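Local structure of glutathione peroxidase-like protein (3DWV) at residues N73-Q78 with D173-L178. The protein probably reduces hydroperoxides as a glutathione peroxidase-type enzyme that takes its electrons from tryparedoxin, cycling through an intramolecular disulfide. The protein carries 1 engineered substitution. Sequence-based numbering, arbitrary orientation.
Sequences NKYKSQ and DIEEKL
Tyr75 and Leu178 are the nearest pair of CA atoms across the two segments, 9.7 Å apart, where residues 74 and 75, near the C-terminal end of helix 64-75, approach helix 171-181. Side chains bridge that gap, and Glu175 reaches across with its chain extended beyond CG. Its OE2 receives two donors from the other helix. One is the phenol of Tyr75, whose OH lies 2.6 Å from Glu175 OE2; that oxygen sits near the plane of the ring, at its edge, while the carboxylate itself is turned 72° against the ring. The other is the ammonium group of Lys74, which closes a salt bridge to the same oxygen, with Lys74 NZ a very short 2.5 Å from Glu175 OE2. OE2 sits too close to the lysine in the model, so its position and both bond lengths are to be taken with caution. In Lys74, chi1 of -176° swings CG over the centre of one face of the Tyr75 ring, 3.4 Å above the plane, and the later bends carry NZ on to Glu175. The positive charge would probably keep the carboxylate ionised. Deeper in, Leu178 CD2 meets Tyr75 CD2 at 4.0 Å, an apolar contact that Phe80 extends by touching both side chains. Leu178 also reaches Pro48 and Leu154 of strand 152-155, tying the pair to the central sheet. Away from the redox cysteines, helix 64-75, the connection of the beta-alpha-beta unit formed by parallel strands 49-54 and 81-86, thus packs beside the C-terminal helix of the thioredoxin-like fold.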
ATOM      1  N   ASN A  73       5.506 -11.503  -8.055  1.00 20.62           N
ATOM      2  CA  ASN A  73       6.120 -12.347  -9.084  1.00 19.40           C
ATOM      3  C   ASN A  73       5.338 -13.634  -9.279  1.00 18.18           C
ATOM      4  O   ASN A  73       5.245 -14.162 -10.395  1.00 16.61           O
ATOM      5  CB  ASN A  73       7.582 -12.652  -8.714  1.00 18.85           C
ATOM      6  CG  ASN A  73       8.504 -11.453  -8.905  1.00 19.97           C
ATOM      7  OD1 ASN A  73       8.281 -10.635  -9.817  1.00 24.91           O
ATOM      8  ND2 ASN A  73       9.518 -11.386  -8.044  1.00 21.45           N
ATOM      9  N   LYS A  74       4.757 -14.166  -8.210  1.00 15.58           N
ATOM     10  CA  LYS A  74       3.954 -15.369  -8.323  1.00 17.49           C
ATOM     11  C   LYS A  74       2.699 -15.182  -9.153  1.00 17.00           C
ATOM     12  O   LYS A  74       2.325 -16.117  -9.874  1.00 19.18           O
ATOM     13  CB  LYS A  74       3.541 -15.788  -6.907  1.00 19.59           C
ATOM     14  CG  LYS A  74       2.774 -17.094  -6.910  1.00 26.86           C
ATOM     15  CD  LYS A  74       3.359 -18.067  -5.911  1.00 28.28           C
ATOM     16  CE  LYS A  74       2.717 -17.871  -4.559  1.00 34.28           C
ATOM     17  NZ  LYS A  74       2.633 -19.176  -3.806  1.00 38.78           N
ATOM     18  N   TYR A  75       2.020 -14.049  -9.038  1.00 16.22           N
ATOM     19  CA  TYR A  75       0.659 -13.893  -9.526  1.00 14.48           C
ATOM     20  C   TYR A  75       0.497 -12.809 -10.579  1.00 16.90           C
ATOM     21  O   TYR A  75      -0.612 -12.712 -11.152  1.00 17.04           O
ATOM     22  CB  TYR A  75      -0.315 -13.591  -8.353  1.00 17.10           C
ATOM     23  CG  TYR A  75      -0.416 -14.779  -7.407  1.00 14.93           C
ATOM     24  CD1 TYR A  75      -1.052 -15.957  -7.833  1.00 15.77           C
ATOM     25  CD2 TYR A  75       0.100 -14.742  -6.109  1.00 13.75           C
ATOM     26  CE1 TYR A  75      -1.157 -17.048  -6.974  1.00 15.31           C
ATOM     27  CE2 TYR A  75      -0.003 -15.853  -5.252  1.00 13.40           C
ATOM     28  CZ  TYR A  75      -0.629 -16.999  -5.707  1.00 16.95           C
ATOM     29  OH  TYR A  75      -0.730 -18.093  -4.867  1.00 20.69           O
ATOM     30  N   LYS A  76       1.549 -12.005 -10.848  1.00 15.60           N
ATOM     31  CA  LYS A  76       1.330 -11.008 -11.914  1.00 14.97           C
ATOM     32  C   LYS A  76       0.911 -11.654 -13.239  1.00 19.20           C
ATOM     33  O   LYS A  76       0.270 -11.035 -14.091  1.00 20.52           O
ATOM     34  CB  LYS A  76       2.584 -10.150 -12.057  1.00 15.15           C
ATOM     35  CG  LYS A  76       3.859 -10.952 -12.335  1.00 17.29           C
ATOM     36  CD  LYS A  76       5.046  -9.994 -12.486  1.00 18.66           C
ATOM     37  CE  LYS A  76       6.294 -10.775 -12.873  1.00 21.36           C
ATOM     38  NZ  LYS A  76       7.491  -9.920 -12.579  1.00 29.67           N
ATOM     39  N   SER A  77       1.238 -12.931 -13.494  1.00 19.70           N
ATOM     40  CA  SER A  77       0.854 -13.523 -14.778  1.00 22.61           C
ATOM     41  C   SER A  77      -0.646 -13.771 -14.820  1.00 22.87           C
ATOM     42  O   SER A  77      -1.213 -13.995 -15.918  1.00 26.37           O
ATOM     43  CB  SER A  77       1.578 -14.850 -15.052  1.00 26.12           C
ATOM     44  OG  SER A  77       1.579 -15.655 -13.876  1.00 37.38           O
ATOM     45  N   GLN A  78      -1.283 -13.748 -13.650  1.00 22.13           N
ATOM     46  CA  GLN A  78      -2.722 -14.063 -13.635  1.00 25.99           C
ATOM     47  C   GLN A  78      -3.569 -12.796 -13.650  1.00 25.80           C
ATOM     48  O   GLN A  78      -4.809 -12.844 -13.569  1.00 32.71           O
ATOM     49  CB  GLN A  78      -3.082 -14.917 -12.416  1.00 26.61           C
ATOM     50  CG  GLN A  78      -2.529 -16.330 -12.408  1.00 29.72           C
ATOM     51  CD  GLN A  78      -3.101 -17.204 -11.300  1.00 33.44           C
ATOM     52  OE1 GLN A  78      -4.320 -17.240 -11.072  1.00 41.52           O
ATOM     53  NE2 GLN A  78      -2.250 -17.948 -10.581  1.00 39.62           N
ATOM     54  N   ASP A 173      -1.155 -16.316   4.565  1.00 21.16           N
ATOM     55  CA  ASP A 173      -2.298 -15.571   5.088  1.00 21.22           C
ATOM     56  C   ASP A 173      -2.915 -14.707   3.994  1.00 18.76           C
ATOM     57  O   ASP A 173      -4.108 -14.525   3.908  1.00 26.07           O
ATOM     58  CB  ASP A 173      -1.873 -14.666   6.245  1.00 31.44           C
ATOM     59  CG  ASP A 173      -1.717 -15.443   7.546  1.00 43.31           C
ATOM     60  OD1 ASP A 173      -2.184 -16.601   7.644  1.00 47.10           O
ATOM     61  OD2 ASP A 173      -1.113 -14.862   8.482  1.00 60.56           O
ATOM     62  N   ILE A 174      -2.074 -14.163   3.148  1.00 16.46           N
ATOM     63  CA  ILE A 174      -2.608 -13.244   2.131  1.00 16.34           C
ATOM     64  C   ILE A 174      -3.202 -14.092   1.023  1.00 18.11           C
ATOM     65  O   ILE A 174      -4.285 -13.804   0.525  1.00 16.19           O
ATOM     66  CB  ILE A 174      -1.511 -12.254   1.690  1.00 16.53           C
ATOM     67  CG1 ILE A 174      -1.057 -11.303   2.794  1.00 15.47           C
ATOM     68  CG2 ILE A 174      -1.975 -11.435   0.505  1.00 17.65           C
ATOM     69  CD1 ILE A 174      -0.148 -10.150   2.414  1.00 19.68           C
ATOM     70  N   GLU A 175      -2.527 -15.165   0.639  1.00 17.36           N
ATOM     71  CA  GLU A 175      -3.071 -16.127  -0.315  1.00 17.13           C
ATOM     72  C   GLU A 175      -4.454 -16.657   0.057  1.00 19.88           C
ATOM     73  O   GLU A 175      -5.300 -16.812  -0.846  1.00 21.70           O
ATOM     74  CB  GLU A 175      -2.065 -17.293  -0.462  1.00 19.95           C
ATOM     75  CG  GLU A 175      -0.917 -16.926  -1.389  1.00 19.74           C
ATOM     76  CD  GLU A 175       0.018 -18.098  -1.616  1.00 20.47           C
ATOM     77  OE1 GLU A 175       0.108 -19.013  -0.751  1.00 23.85           O
ATOM     78  OE2 GLU A 175       0.681 -18.123  -2.669  1.00 23.15           O
ATOM     79  N   GLU A 176      -4.740 -16.941   1.332  1.00 22.11           N
ATOM     80  CA  GLU A 176      -6.079 -17.386   1.738  0.50 22.19           C
ATOM     81  C   GLU A 176      -7.181 -16.478   1.179  1.00 22.20           C
ATOM     82  O   GLU A 176      -8.224 -16.943   0.716  1.00 18.13           O
ATOM     83  CB  GLU A 176      -6.215 -17.431   3.256  0.50 23.21           C
ATOM     84  CG  GLU A 176      -5.107 -18.081   4.040  0.50 24.61           C
ATOM     85  CD  GLU A 176      -4.772 -19.487   3.587  0.50 25.06           C
ATOM     86  OE1 GLU A 176      -3.910 -19.654   2.689  0.50 29.79           O
ATOM     87  OE2 GLU A 176      -5.354 -20.450   4.127  0.50 26.83           O
ATOM     88  N   LYS A 177      -6.935 -15.166   1.207  1.00 16.15           N
ATOM     89  CA  LYS A 177      -7.857 -14.163   0.695  1.00 16.33           C
ATOM     90  C   LYS A 177      -7.707 -13.930  -0.814  1.00 14.89           C
ATOM     91  O   LYS A 177      -8.696 -13.755  -1.562  1.00 19.03           O
ATOM     92  CB  LYS A 177      -7.645 -12.807   1.370  1.00 17.08           C
ATOM     93  CG  LYS A 177      -7.662 -12.776   2.884  1.00 25.44           C
ATOM     94  CD  LYS A 177      -8.747 -13.671   3.452  1.00 28.90           C
ATOM     95  CE  LYS A 177      -8.776 -13.540   4.982  1.00 32.64           C
ATOM     96  NZ  LYS A 177      -9.519 -14.669   5.577  1.00 27.86           N
ATOM     97  N   LEU A 178      -6.473 -13.875  -1.311  1.00 15.12           N
ATOM     98  CA  LEU A 178      -6.223 -13.518  -2.710  1.00 13.39           C
ATOM     99  C   LEU A 178      -6.595 -14.605  -3.716  1.00 15.76           C
ATOM    100  O   LEU A 178      -7.115 -14.303  -4.802  1.00 16.24           O
ATOM    101  CB  LEU A 178      -4.752 -13.177  -2.852  1.00 15.69           C
ATOM    102  CG  LEU A 178      -4.181 -12.946  -4.247  1.00 17.09           C
ATOM    103  CD1 LEU A 178      -4.862 -11.784  -4.948  1.00 13.70           C
ATOM    104  CD2 LEU A 178      -2.676 -12.683  -4.151  1.00 17.21           C
TER